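Local coordinates for uncharacterized protein (Nostoc punctiforme, PDB 2R3S), which is probably an S-adenosylmethionine-dependent O-methyltransferase, transferring a methyl group to a substrate hydroxyl, at residues Pro151-Ala156 and Val183-Pro188; Val236-Phe241 and Val267-Phe272. One frame throughout, in Å; residues are numbered along the deposited sequence.

Contact 1: residues Pro151-Ala156 and Val183-Pro188; sequences PAQLIA and VAQHNP
The carboxamide of Q153 reaches from helix 149-159 to two neighbouring side chains at the end of helix 178-186. OE1 of Q153 accepts from NE2 of H186 at a short 2.5 Å, fairly straight at 163° and lying nearly in the imidazole plane, while the amide itself is turned 68° from that ring. In the conformer of Q185 described here, one of two, NE2 of Q153 also donates to its OE1 at 2.7 Å. A bend at chi2 (-61°) swings the Q153 amide round to face this pair, whereas Q185, in the same conformer, runs out extended beyond its CG to meet it. That conformer also sets CG of Q185 over the centre of the H186 ring, 4.0 Å above its plane; the firmer grip on the imidazole is the Q153 OE1 bond at its edge. Next to the polar bridge, CB of A156 packs against CD2 of H186 at 3.4 Å, and the small residue lets the backbones approach closely, with CA of A156 5.0 Å from CA of V183. A leucine in place of Q153 would probably leave H186 NE2 without its acceptor and the imidazole freer to turn. Just past the helix, ND2 of N187 folds back to V183 O. The two helices, which precede and follow strand 168-172 in the chain, pack together on one face of the sheet, in the layered Rossmann-like fold of class I methyltransferases.

Contact 2: residues Val236-Phe241 and Val267-Phe272; sequences VLLPNF and VIVFDF. With EDO (1,2-ethanediol), chain E.
CD1 of L238 touches two valines of the neighbouring strand, 3.8 Å from CG1 of V267 and 4.1 Å from CG2 of V269, a compact example of how adjacent parallel strands share one apolar face. V236 lies on this face too, which helix 247-260 covers through L253 and I257. On the other face CD2 of L237 runs alongside I268, 4.1 Å from its CB, and P239 adjoins F270; I155 of helix 149-159 packs over I268 and F270.

Between the two faces runs the backbone ladder of a parallel pair: I268 N bonds to V236 O, L238 N to I268 O, F270 N to L238 O, and finally N240 N to F270 O at 2.7 Å. With its CG anti to the backbone N (chi1 174°), F270 brings its ring beside N240, whose ND2 comes to the ring edge 3.7 Å from CE2; OD1 of N240 is held by Q328.

At the polar edge the strands part, N240 adopting left-handed helical backbone angles. A water fills the fork: it donates to L238 O and to OD2 of D271, the latter at 2.7 Å, and accepts from F241 N. OD1 of D271 takes F272 N on its anti lone pair and also bonds H243. An ethanediol, probably from the crystallisation liquor, lies by N240 and bonds S173 O. Strands 233-239 and 265-271, joined through helix 247-260, form a beta-alpha-beta crossover, and their carboxyl ends lie on the side where class I methyltransferases bind their cofactor.

The two contacts illustrate successive layers of one alpha/beta domain. Contact 2 is core, a strand pair in the middle of the sheet held by backbone bonds and aliphatic packing; contact 1 is only partly buried, joining two helices through side-chain amides and an imidazole toward the surface. They share no element, yet helix 149-159 links them physically: while Q153 faces the other helix, P151 lies against the sheet, with its CB 3.7 Å from CZ of F270. V183 likewise approaches L237. Polar groups thus gather outward in contact 1 and at the strand ends in contact 2, where the probable cofactor side begins.

Contact 1: residues Pro151-Ala156 and Val183-Pro188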
loop_
_atom_site.group_PDB
_atom_site.type_symbol
_atom_site.label_atom_id
_atom_site.label_comp_id
_atom_site.label_asym_id
_atom_site.label_seq_id
_atom_site.Cartn_x
_atom_site.Cartn_y
_atom_site.Cartn_z
ATOM N N PRO A 151 -6.362 10.177 -24.144
ATOM C CA PRO A 151 -7.812 10.007 -24.207
ATOM C C PRO A 151 -8.546 11.239 -24.728
ATOM O O PRO A 151 -9.537 11.079 -25.401
ATOM C CB PRO A 151 -8.207 9.714 -22.772
ATOM C CG PRO A 151 -6.951 9.370 -22.063
ATOM C CD PRO A 151 -5.831 9.994 -22.790
ATOM N N ALA A 152 -8.047 12.452 -24.429
ATOM C CA ALA A 152 -8.638 13.686 -24.976
ATOM C C ALA A 152 -8.642 13.678 -26.510
ATOM O O ALA A 152 -9.649 14.019 -27.133
ATOM C CB ALA A 152 -7.928 14.942 -24.422
ATOM N N GLN A 153 -7.520 13.279 -27.103
ATOM C CA GLN A 153 -7.404 13.077 -28.541
ATOM C C GLN A 153 -8.314 11.969 -29.055
ATOM O O GLN A 153 -8.922 12.110 -30.116
ATOM C CB GLN A 153 -5.954 12.721 -28.917
ATOM C CG GLN A 153 -4.926 13.838 -28.673
ATOM C CD GLN A 153 -5.225 15.073 -29.481
ATOM O OE1 GLN A 153 -5.538 14.980 -30.665
ATOM N NE2 GLN A 153 -5.137 16.245 -28.846
ATOM N N LEU A 154 -8.421 10.863 -28.330
ATOM C CA LEU A 154 -9.286 9.777 -28.780
ATOM C C LEU A 154 -10.739 10.254 -28.811
ATOM O O LEU A 154 -11.438 10.025 -29.789
ATOM C CB LEU A 154 -9.152 8.502 -27.930
ATOM C CG LEU A 154 -7.774 7.800 -27.886
ATOM C CD1 LEU A 154 -7.787 6.657 -26.850
ATOM C CD2 LEU A 154 -7.326 7.285 -29.244
ATOM N N ILE A 155 -11.182 10.939 -27.764
ATOM C CA ILE A 155 -12.564 11.423 -27.717
ATOM C C ILE A 155 -12.815 12.398 -28.851
ATOM O O ILE A 155 -13.815 12.307 -29.529
ATOM C CB ILE A 155 -12.916 12.038 -26.370
ATOM C CG1 ILE A 155 -13.050 10.910 -25.330
ATOM C CG2 ILE A 155 -14.203 12.894 -26.493
ATOM C CD1 ILE A 155 -13.320 11.378 -23.904
ATOM N N ALA A 156 -11.858 13.288 -29.085
ATOM C CA ALA A 156 -11.906 14.233 -30.203
ATOM C C ALA A 156 -12.122 13.525 -31.547
ATOM O O ALA A 156 -13.034 13.883 -32.298
ATOM C CB ALA A 156 -10.657 15.040 -30.235
ATOM N N VAL A 183 -11.018 18.967 -28.649
ATOM C CA VAL A 183 -12.138 19.235 -29.555
ATOM C C VAL A 183 -11.781 20.494 -30.373
ATOM O O VAL A 183 -11.845 20.478 -31.585
ATOM C CB VAL A 183 -13.491 19.357 -28.803
ATOM C CG1 VAL A 183 -14.592 19.788 -29.731
ATOM C CG2 VAL A 183 -13.846 18.017 -28.142
ATOM N N ALA A 184 -11.320 21.552 -29.710
ATOM C CA ALA A 184 -10.934 22.791 -30.404
ATOM C C ALA A 184 -9.815 22.549 -31.388
ATOM O O ALA A 184 -9.862 23.065 -32.501
ATOM C CB ALA A 184 -10.540 23.902 -29.394
ATOM N N GLN A 185 -8.823 21.732 -31.017
ATOM C CA GLN A 185 -7.683 21.433 -31.896
ATOM C C GLN A 185 -8.125 20.797 -33.213
ATOM O O GLN A 185 -7.555 21.066 -34.259
ATOM C CB GLN A 185 -6.677 20.507 -31.186
ATOM C CG GLN A 185 -5.714 19.741 -32.112
ATOM C CD GLN A 185 -4.974 18.611 -31.413
ATOM O OE1 GLN A 185 -4.890 18.570 -30.191
ATOM N NE2 GLN A 185 -4.431 17.689 -32.198
ATOM N N HIS A 186 -9.139 19.928 -33.157
ATOM C CA HIS A 186 -9.594 19.187 -34.359
ATOM C C HIS A 186 -10.773 19.817 -35.086
ATOM O O HIS A 186 -11.144 19.360 -36.157
ATOM C CB HIS A 186 -9.909 17.738 -33.996
ATOM C CG HIS A 186 -8.709 16.989 -33.516
ATOM N ND1 HIS A 186 -7.609 16.764 -34.315
ATOM C CD2 HIS A 186 -8.404 16.475 -32.301
ATOM C CE1 HIS A 186 -6.692 16.114 -33.623
ATOM N NE2 HIS A 186 -7.148 15.932 -32.396
ATOM N N ASN A 187 -11.350 20.857 -34.496
ATOM C CA ASN A 187 -12.495 21.550 -35.051
ATOM C C ASN A 187 -12.265 23.067 -34.982
ATOM O O ASN A 187 -12.614 23.698 -33.986
ATOM C CB ASN A 187 -13.762 21.164 -34.278
ATOM C CG ASN A 187 -14.052 19.664 -34.328
ATOM O OD1 ASN A 187 -14.640 19.169 -35.294
ATOM N ND2 ASN A 187 -13.652 18.933 -33.274
ATOM N N PRO A 188 -11.674 23.657 -36.043
ATOM C CA PRO A 188 -11.354 25.092 -36.147
ATOM C C PRO A 188 -12.492 26.089 -35.893
ATOM O O PRO A 188 -12.233 27.236 -35.537
ATOM C CB PRO A 188 -10.859 25.230 -37.584
ATOM C CG PRO A 188 -10.293 23.904 -37.895
ATOM C CD PRO A 188 -11.231 22.933 -37.246
#

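Contact 2: residues Val236-Phe241 and Val267-Phe272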
loop_
_atom_site.group_PDB
_atom_site.type_symbol
_atom_site.label_atom_id
_atom_site.label_comp_id
_atom_site.label_asym_id
_atom_site.label_seq_id
_atom_site.Cartn_x
_atom_site.Cartn_y
_atom_site.Cartn_z
ATOM N N VAL A 236 -21.540 18.406 -24.954
ATOM C CA VAL A 236 -21.256 18.604 -23.520
ATOM C C VAL A 236 -20.382 17.443 -22.993
ATOM O O VAL A 236 -20.796 16.285 -22.974
ATOM C CB VAL A 236 -22.535 18.734 -22.674
ATOM C CG1 VAL A 236 -22.194 18.982 -21.214
ATOM C CG2 VAL A 236 -23.435 19.883 -23.210
ATOM N N LEU A 237 -19.158 17.769 -22.590
ATOM C CA LEU A 237 -18.225 16.790 -22.054
ATOM C C LEU A 237 -18.322 16.757 -20.535
ATOM O O LEU A 237 -18.358 17.804 -19.901
ATOM C CB LEU A 237 -16.796 17.141 -22.458
ATOM C CG LEU A 237 -16.581 17.578 -23.901
ATOM C CD1 LEU A 237 -15.100 17.777 -24.156
ATOM C CD2 LEU A 237 -17.185 16.557 -24.819
ATOM N N LEU A 238 -18.347 15.551 -19.968
ATOM C CA LEU A 238 -18.250 15.319 -18.537
ATOM C C LEU A 238 -17.088 14.326 -18.227
ATOM O O LEU A 238 -17.311 13.119 -17.974
ATOM C CB LEU A 238 -19.569 14.747 -18.036
ATOM C CG LEU A 238 -20.768 15.676 -17.887
ATOM C CD1 LEU A 238 -22.114 14.879 -17.880
ATOM C CD2 LEU A 238 -20.569 16.472 -16.619
ATOM N N PRO A 239 -15.838 14.830 -18.232
ATOM C CA PRO A 239 -14.703 13.971 -17.934
ATOM C C PRO A 239 -14.487 13.832 -16.431
ATOM O O PRO A 239 -14.330 14.823 -15.757
ATOM C CB PRO A 239 -13.533 14.698 -18.595
ATOM C CG PRO A 239 -14.045 16.053 -19.008
ATOM C CD PRO A 239 -15.410 16.211 -18.498
ATOM N N ASN A 240 -14.501 12.606 -15.926
ATOM C CA ASN A 240 -14.210 12.305 -14.518
ATOM C C ASN A 240 -14.921 13.231 -13.506
ATOM O O ASN A 240 -14.321 13.674 -12.492
ATOM C CB ASN A 240 -12.683 12.265 -14.255
ATOM C CG ASN A 240 -12.015 11.025 -14.822
ATOM O OD1 ASN A 240 -12.385 9.899 -14.488
ATOM N ND2 ASN A 240 -11.008 11.228 -15.675
ATOM N N PHE A 241 -16.211 13.474 -13.753
ATOM C CA PHE A 241 -17.027 14.303 -12.863
ATOM C C PHE A 241 -18.108 13.542 -12.148
ATOM O O PHE A 241 -18.279 13.690 -10.953
ATOM C CB PHE A 241 -17.694 15.444 -13.646
ATOM C CG PHE A 241 -18.191 16.586 -12.761
ATOM C CD1 PHE A 241 -17.368 17.149 -11.785
ATOM C CD2 PHE A 241 -19.465 17.109 -12.920
ATOM C CE1 PHE A 241 -17.811 18.191 -10.983
ATOM C CE2 PHE A 241 -19.906 18.163 -12.111
ATOM C CZ PHE A 241 -19.077 18.690 -11.149
ATOM N N VAL A 267 -24.046 14.425 -25.176
ATOM C CA VAL A 267 -23.202 14.427 -23.978
ATOM C C VAL A 267 -22.199 13.273 -24.117
ATOM O O VAL A 267 -22.593 12.164 -24.468
ATOM C CB VAL A 267 -24.056 14.235 -22.723
ATOM C CG1 VAL A 267 -23.207 14.253 -21.451
ATOM C CG2 VAL A 267 -25.149 15.298 -22.669
ATOM N N ILE A 268 -20.917 13.536 -23.878
ATOM C CA ILE A 268 -19.901 12.474 -23.747
ATOM C C ILE A 268 -19.415 12.386 -22.298
ATOM O O ILE A 268 -18.845 13.345 -21.759
ATOM C CB ILE A 268 -18.694 12.726 -24.626
ATOM C CG1 ILE A 268 -19.108 12.822 -26.098
ATOM C CG2 ILE A 268 -17.649 11.593 -24.449
ATOM C CD1 ILE A 268 -17.913 12.766 -27.085
ATOM N N VAL A 269 -19.696 11.254 -21.662
ATOM C CA VAL A 269 -19.183 10.949 -20.320
ATOM C C VAL A 269 -17.889 10.158 -20.457
ATOM O O VAL A 269 -17.814 9.217 -21.231
ATOM C CB VAL A 269 -20.219 10.188 -19.468
ATOM C CG1 VAL A 269 -19.652 9.818 -18.098
ATOM C CG2 VAL A 269 -21.471 11.040 -19.314
ATOM N N PHE A 270 -16.850 10.589 -19.747
ATOM C CA PHE A 270 -15.572 9.882 -19.729
ATOM C C PHE A 270 -15.296 9.575 -18.261
ATOM O O PHE A 270 -15.219 10.479 -17.446
ATOM C CB PHE A 270 -14.465 10.719 -20.369
ATOM C CG PHE A 270 -13.093 10.104 -20.256
ATOM C CD1 PHE A 270 -12.694 9.103 -21.118
ATOM C CD2 PHE A 270 -12.189 10.536 -19.287
ATOM C CE1 PHE A 270 -11.411 8.531 -21.006
ATOM C CE2 PHE A 270 -10.926 9.963 -19.184
ATOM C CZ PHE A 270 -10.548 8.967 -20.044
ATOM N N ASP A 271 -15.215 8.294 -17.904
ATOM C CA ASP A 271 -15.254 7.927 -16.494
ATOM C C ASP A 271 -14.820 6.472 -16.308
ATOM O O ASP A 271 -14.513 5.796 -17.276
ATOM C CB ASP A 271 -16.671 8.179 -15.931
ATOM C CG ASP A 271 -16.667 8.741 -14.499
ATOM O OD1 ASP A 271 -16.036 8.128 -13.601
ATOM O OD2 ASP A 271 -17.328 9.793 -14.274
ATOM N N PHE A 272 -14.749 6.037 -15.052
ATOM C CA PHE A 272 -14.481 4.649 -14.700
ATOM C C PHE A 272 -15.815 3.929 -14.662
ATOM O O PHE A 272 -16.636 4.201 -13.775
ATOM C CB PHE A 272 -13.854 4.541 -13.301
ATOM C CG PHE A 272 -12.458 5.044 -13.227
ATOM C CD1 PHE A 272 -11.418 4.301 -13.741
ATOM C CD2 PHE A 272 -12.176 6.265 -12.647
ATOM C CE1 PHE A 272 -10.111 4.771 -13.674
ATOM C CE2 PHE A 272 -10.882 6.734 -12.588
ATOM C CZ PHE A 272 -9.848 5.979 -13.107
HETATM C C1 EDO E . -11.967 16.088 -14.454
HETATM O O1 EDO E . -13.285 16.720 -14.640
HETATM C C2 EDO E . -11.253 16.340 -13.115
HETATM O O2 EDO E . -11.571 15.447 -12.032
HETATM O O HOH W 1 -18.153 12.016 -15.593
#